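Local coordinates for protein NolR (Sinorhizobium fredii, PDB 4OMZ) that probably binds DNA as a dimeric ArsR-family helix-turn-helix transcription regulator of nodulation and symbiosis genes, at residues Ala20-Leu23 and Ser24-Asn28; Gly95-Ser98 and Glu99-Ala103. One frame throughout, in Å; residues are numbered along the deposited sequence.

Interaction 1 (Ala20-Leu23 and Ser24-Asn28); sequences AGFL and SAMAN
Ala20 and Ser24 meet one helical turn apart, near the C-terminal end of helix 10-26 in this ArsR-type helix-turn-helix protein, and they illustrate how a short side chain can add to the backbone bonding of a helix. Ala20 O accepts two hydrogen bonds from Ser24: one from its backbone N at 2.9 Å, the other from Ser24 OG at 2.6 Å. The two donors arrive from opposite faces of the carbonyl plane. The serine hydroxyl reaches back because OG stands anti to its own carbonyl carbon (chi1 -73°), a setting that turns it toward the preceding turn. Gly21 contributes through its backbone, Gly21 O taking the N-H of Ala25 at 3.0 Å. Phe22 plays two parts. Its carbonyl O accepts Met26 N at 3.1 Å, while its ring lies alongside the methionine side chain, both pointing the same way. This is a Met-aromatic contact: Met26 SD sits 4.4 Å from the centroid of the Phe22 ring in an oblique approach, 46° off the ring normal. Ile93 of helix 88-101 touches both side chains, and Tyr101 of the second subunit packs on Phe22, so the pair joins the helix to its neighbours within the dimer. Leu23 comes last; its carbonyl faces the end of the helix, where Ala27 leaves helical angles. Ala27 is the centre of an inverse gamma turn, beyond which Asn28 caps the next helix through OD1; the closing bond, Ala27 N to Leu23 O, is weak, with an N-H...O angle of only 124°.

Interaction 2 (Gly95-Ser98 and Glu99-Ala103); sequences GALS and EIYGA
Leu97 and Tyr101 choose nearly the same first torsion, each with CG anti to its carbonyl carbon (chi1 -69° and -66°), and their side chains therefore run side by side along one flank of helix 88-101. The pair exemplifies i to i+4 packing in the last turn of this C-terminal helix of the ArsR-type fold. Leu97 CD2 meets the tyrosine ring at its edge, in the ring plane, 3.8 Å from Tyr101 CE2. Beneath them the backbones are tied by Tyr101 N to Leu97 O at 2.9 Å. Ile100 divides its branches between the two: its CD1 lies 4.0 Å from Leu97 CD2, whereas its CG2 methyl rests over the centre of one face of the Tyr101 ring, 3.5 Å above the plane. Losing both branches of Ile100 to an alanine here would probably leave the tyrosine ring freer to turn and open a gap beside the leucine. Ser89 of the second subunit packs on Ile100 and Ile93 of that subunit on Ala96, placing this turn at the dimer interface. The helix ends at Tyr101; Gly102 follows with positive phi (88°), and at its backbone angles a side chain would be jammed against the preceding carbonyl; here Gly102 N makes a weak bond to Ser98 O at 2.8 Å.

Overall arrangement
Interactions 1 and 2 show one principle in two settings: each is the last stretch of a helix, closed by a weak backbone bond, yet the surroundings differ. Interaction 1, at the end of helix 10-26, is buried, its centre about 8 Å from the centre of the chain in space, and leads directly into another helix. Interaction 2, ending helix 88-101, is only partly buried and runs to the last modelled residue. Their centres are about 17 Å apart and their nearest atoms about 5 Å, without touching. The first adds a hydroxyl bond and a sulfur-aromatic pair to its backbone bonds, the second aliphatic branches around a ring. Both contacts reach the dimer interface.

Interaction 1 (Ala20-Leu23 and Ser24-Asn28)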
ATOM      1  N   ALA A  20       5.295  -1.057  -5.894  1.00 33.58           N
ATOM      2  CA  ALA A  20       3.878  -0.794  -6.108  1.00 27.84           C
ATOM      3  C   ALA A  20       3.103  -2.093  -6.298  1.00 28.84           C
ATOM      4  O   ALA A  20       1.930  -2.158  -5.956  1.00 29.02           O
ATOM      5  CB  ALA A  20       3.673   0.127  -7.301  1.00 25.61           C
ATOM      6  N   GLY A  21       3.742  -3.118  -6.862  1.00 27.84           N
ATOM      7  CA  GLY A  21       3.098  -4.421  -6.975  1.00 37.95           C
ATOM      8  C   GLY A  21       2.790  -5.006  -5.603  1.00 40.81           C
ATOM      9  O   GLY A  21       1.657  -5.435  -5.312  1.00 42.69           O
ATOM     10  N   PHE A  22       3.805  -4.990  -4.743  1.00 28.85           N
ATOM     11  CA  PHE A  22       3.644  -5.437  -3.360  1.00 26.03           C
ATOM     12  C   PHE A  22       2.548  -4.653  -2.609  1.00 36.42           C
ATOM     13  O   PHE A  22       1.605  -5.237  -2.028  1.00 39.35           O
ATOM     14  CB  PHE A  22       4.987  -5.308  -2.651  1.00 26.35           C
ATOM     15  CG  PHE A  22       4.899  -5.286  -1.158  1.00 36.00           C
ATOM     16  CD1 PHE A  22       4.447  -6.386  -0.450  1.00 26.94           C
ATOM     17  CD2 PHE A  22       5.282  -4.152  -0.456  1.00 36.31           C
ATOM     18  CE1 PHE A  22       4.381  -6.356   0.931  1.00 27.31           C
ATOM     19  CE2 PHE A  22       5.218  -4.115   0.925  1.00 34.60           C
ATOM     20  CZ  PHE A  22       4.766  -5.218   1.620  1.00 30.08           C
ATOM     21  N   LEU A  23       2.656  -3.325  -2.641  1.00 28.69           N
ATOM     22  CA  LEU A  23       1.688  -2.473  -1.953  1.00 25.69           C
ATOM     23  C   LEU A  23       0.287  -2.703  -2.500  1.00 37.42           C
ATOM     24  O   LEU A  23      -0.698  -2.653  -1.767  1.00 34.35           O
ATOM     25  CB  LEU A  23       2.041  -0.998  -2.104  1.00 24.80           C
ATOM     26  CG  LEU A  23       3.251  -0.485  -1.341  1.00 32.43           C
ATOM     27  CD1 LEU A  23       3.435   0.992  -1.627  1.00 26.97           C
ATOM     28  CD2 LEU A  23       3.048  -0.748   0.133  1.00 25.40           C
ATOM     29  N   SER A  24       0.217  -2.961  -3.801  1.00 40.56           N
ATOM     30  CA  SER A  24      -1.051  -3.228  -4.457  1.00 35.61           C
ATOM     31  C   SER A  24      -1.650  -4.491  -3.880  1.00 38.25           C
ATOM     32  O   SER A  24      -2.865  -4.572  -3.694  1.00 33.98           O
ATOM     33  CB  SER A  24      -0.870  -3.370  -5.966  1.00 29.12           C
ATOM     34  OG  SER A  24      -0.620  -2.108  -6.557  1.00 37.11           O
ATOM     35  N   ALA A  25      -0.801  -5.481  -3.606  1.00 37.87           N
ATOM     36  CA  ALA A  25      -1.283  -6.689  -2.941  1.00 31.67           C
ATOM     37  C   ALA A  25      -1.846  -6.349  -1.570  1.00 34.04           C
ATOM     38  O   ALA A  25      -2.811  -6.968  -1.123  1.00 39.44           O
ATOM     39  CB  ALA A  25      -0.188  -7.719  -2.811  1.00 27.55           C
ATOM     40  N   MET A  26      -1.245  -5.378  -0.890  1.00 34.53           N
ATOM     41  CA  MET A  26      -1.763  -5.034   0.437  1.00 32.84           C
ATOM     42  C   MET A  26      -2.850  -3.951   0.459  1.00 31.95           C
ATOM     43  O   MET A  26      -3.605  -3.862   1.425  1.00 28.72           O
ATOM     44  CB  MET A  26      -0.624  -4.594   1.351  1.00 34.85           C
ATOM     45  CG  MET A  26       0.318  -5.712   1.724  1.00 40.20           C
ATOM     46  SD  MET A  26       1.440  -5.204   3.030  1.00 36.89           S
ATOM     47  CE  MET A  26       0.328  -5.225   4.442  1.00 28.07           C
ATOM     48  N   ALA A  27      -2.951  -3.147  -0.596  1.00 43.61           N
ATOM     49  CA  ALA A  27      -3.828  -1.973  -0.560  1.00 43.67           C
ATOM     50  C   ALA A  27      -5.284  -2.335  -0.848  1.00 48.00           C
ATOM     51  O   ALA A  27      -5.910  -1.782  -1.752  1.00 48.96           O
ATOM     52  CB  ALA A  27      -3.347  -0.912  -1.542  1.00 37.21           C
ATOM     53  N   ASN A  28      -5.809  -3.275  -0.072  1.00 43.48           N
ATOM     54  CA  ASN A  28      -7.212  -3.652  -0.141  1.00 40.38           C
ATOM     55  C   ASN A  28      -7.684  -3.995   1.267  1.00 48.00           C
ATOM     56  O   ASN A  28      -6.979  -4.691   1.998  1.00 50.19           O
ATOM     57  CB  ASN A  28      -7.403  -4.830  -1.095  1.00 43.17           C
ATOM     58  CG  ASN A  28      -8.847  -5.279  -1.192  1.00 50.19           C
ATOM     59  OD1 ASN A  28      -9.310  -6.125  -0.421  1.00 42.31           O
ATOM     60  ND2 ASN A  28      -9.569  -4.719  -2.154  1.00 49.06           N
TER

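Interaction 2 (Gly95-Ser98 and Glu99-Ala103)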
ATOM      1  N   GLY A  95       3.363  -2.825  10.646  1.00 20.15           N
ATOM      2  CA  GLY A  95       3.990  -2.059  11.708  1.00 20.96           C
ATOM      3  C   GLY A  95       3.824  -0.572  11.451  1.00 31.58           C
ATOM      4  O   GLY A  95       3.466   0.200  12.348  1.00 22.27           O
ATOM      5  N   ALA A  96       4.094  -0.172  10.212  1.00 37.53           N
ATOM      6  CA  ALA A  96       3.921   1.215   9.807  1.00 27.30           C
ATOM      7  C   ALA A  96       2.486   1.683  10.039  1.00 22.97           C
ATOM      8  O   ALA A  96       2.262   2.693  10.695  1.00 25.44           O
ATOM      9  CB  ALA A  96       4.304   1.383   8.353  1.00 20.56           C
ATOM     10  N   LEU A  97       1.518   0.923   9.534  1.00 28.92           N
ATOM     11  CA  LEU A  97       0.107   1.267   9.692  1.00 29.66           C
ATOM     12  C   LEU A  97      -0.285   1.298  11.157  1.00 24.07           C
ATOM     13  O   LEU A  97      -1.078   2.129  11.578  1.00 31.50           O
ATOM     14  CB  LEU A  97      -0.779   0.285   8.926  1.00 27.16           C
ATOM     15  CG  LEU A  97      -0.672   0.409   7.405  1.00 36.60           C
ATOM     16  CD1 LEU A  97      -1.552  -0.619   6.699  1.00 37.09           C
ATOM     17  CD2 LEU A  97      -1.021   1.830   6.965  1.00 30.28           C
ATOM     18  N   SER A  98       0.269   0.368  11.922  1.00 30.78           N
ATOM     19  CA  SER A  98       0.055   0.308  13.358  1.00 32.31           C
ATOM     20  C   SER A  98       0.482   1.615  14.004  1.00 39.36           C
ATOM     21  O   SER A  98      -0.211   2.141  14.868  1.00 50.80           O
ATOM     22  CB  SER A  98       0.829  -0.862  13.966  1.00 24.10           C
ATOM     23  OG  SER A  98       0.558  -0.988  15.347  1.00 44.56           O
ATOM     24  N   GLU A  99       1.624   2.140  13.579  1.00 27.76           N
ATOM     25  CA  GLU A  99       2.118   3.395  14.136  1.00 34.45           C
ATOM     26  C   GLU A  99       1.335   4.612  13.642  1.00 36.85           C
ATOM     27  O   GLU A  99       1.132   5.567  14.389  1.00 50.66           O
ATOM     28  CB  GLU A  99       3.602   3.562  13.821  1.00 28.26           C
ATOM     29  CG  GLU A  99       4.470   2.516  14.483  1.00 39.52           C
ATOM     30  CD  GLU A  99       5.944   2.834  14.395  1.00 63.73           C
ATOM     31  OE1 GLU A  99       6.315   3.737  13.612  1.00 65.54           O
ATOM     32  OE2 GLU A  99       6.733   2.184  15.114  1.00 80.50           O
ATOM     33  N   ILE A 100       0.896   4.575  12.387  1.00 29.27           N
ATOM     34  CA  ILE A 100       0.092   5.651  11.817  1.00 26.04           C
ATOM     35  C   ILE A 100      -1.278   5.775  12.487  1.00 36.20           C
ATOM     36  O   ILE A 100      -1.720   6.879  12.808  1.00 36.83           O
ATOM     37  CB  ILE A 100      -0.120   5.440  10.296  1.00 28.45           C
ATOM     38  CG1 ILE A 100       1.202   5.570   9.537  1.00 26.77           C
ATOM     39  CG2 ILE A 100      -1.150   6.415   9.744  1.00 25.98           C
ATOM     40  CD1 ILE A 100       1.195   4.882   8.187  1.00 23.09           C
ATOM     41  N   TYR A 101      -1.929   4.637  12.719  1.00 41.06           N
ATOM     42  CA  TYR A 101      -3.335   4.615  13.128  1.00 44.36           C
ATOM     43  C   TYR A 101      -3.550   4.112  14.554  1.00 49.76           C
ATOM     44  O   TYR A 101      -4.682   4.091  15.043  1.00 49.25           O
ATOM     45  CB  TYR A 101      -4.153   3.750  12.167  1.00 28.09           C
ATOM     46  CG  TYR A 101      -4.246   4.291  10.760  1.00 30.24           C
ATOM     47  CD1 TYR A 101      -5.025   5.406  10.467  1.00 38.28           C
ATOM     48  CD2 TYR A 101      -3.574   3.671   9.718  1.00 26.49           C
ATOM     49  CE1 TYR A 101      -5.114   5.897   9.170  1.00 28.59           C
ATOM     50  CE2 TYR A 101      -3.657   4.152   8.424  1.00 26.83           C
ATOM     51  CZ  TYR A 101      -4.425   5.261   8.154  1.00 30.83           C
ATOM     52  OH  TYR A 101      -4.495   5.720   6.860  1.00 31.89           O
ATOM     53  N   GLY A 102      -2.470   3.715  15.219  1.00 53.86           N
ATOM     54  CA  GLY A 102      -2.559   3.132  16.548  1.00 59.80           C
ATOM     55  C   GLY A 102      -2.769   1.626  16.536  1.00 62.23           C
ATOM     56  O   GLY A 102      -3.356   1.071  15.605  1.00 51.72           O
ATOM     57  N   ALA A 103      -2.277   0.963  17.579  1.00 73.39           N
ATOM     58  CA  ALA A 103      -2.352  -0.492  17.684  1.00 70.45           C
ATOM     59  C   ALA A 103      -3.464  -0.927  18.636  1.00 65.02           C
ATOM     60  O   ALA A 103      -4.035  -2.009  18.486  1.00 64.26           O
ATOM     61  CB  ALA A 103      -1.015  -1.058  18.141  1.00 65.12           C
TER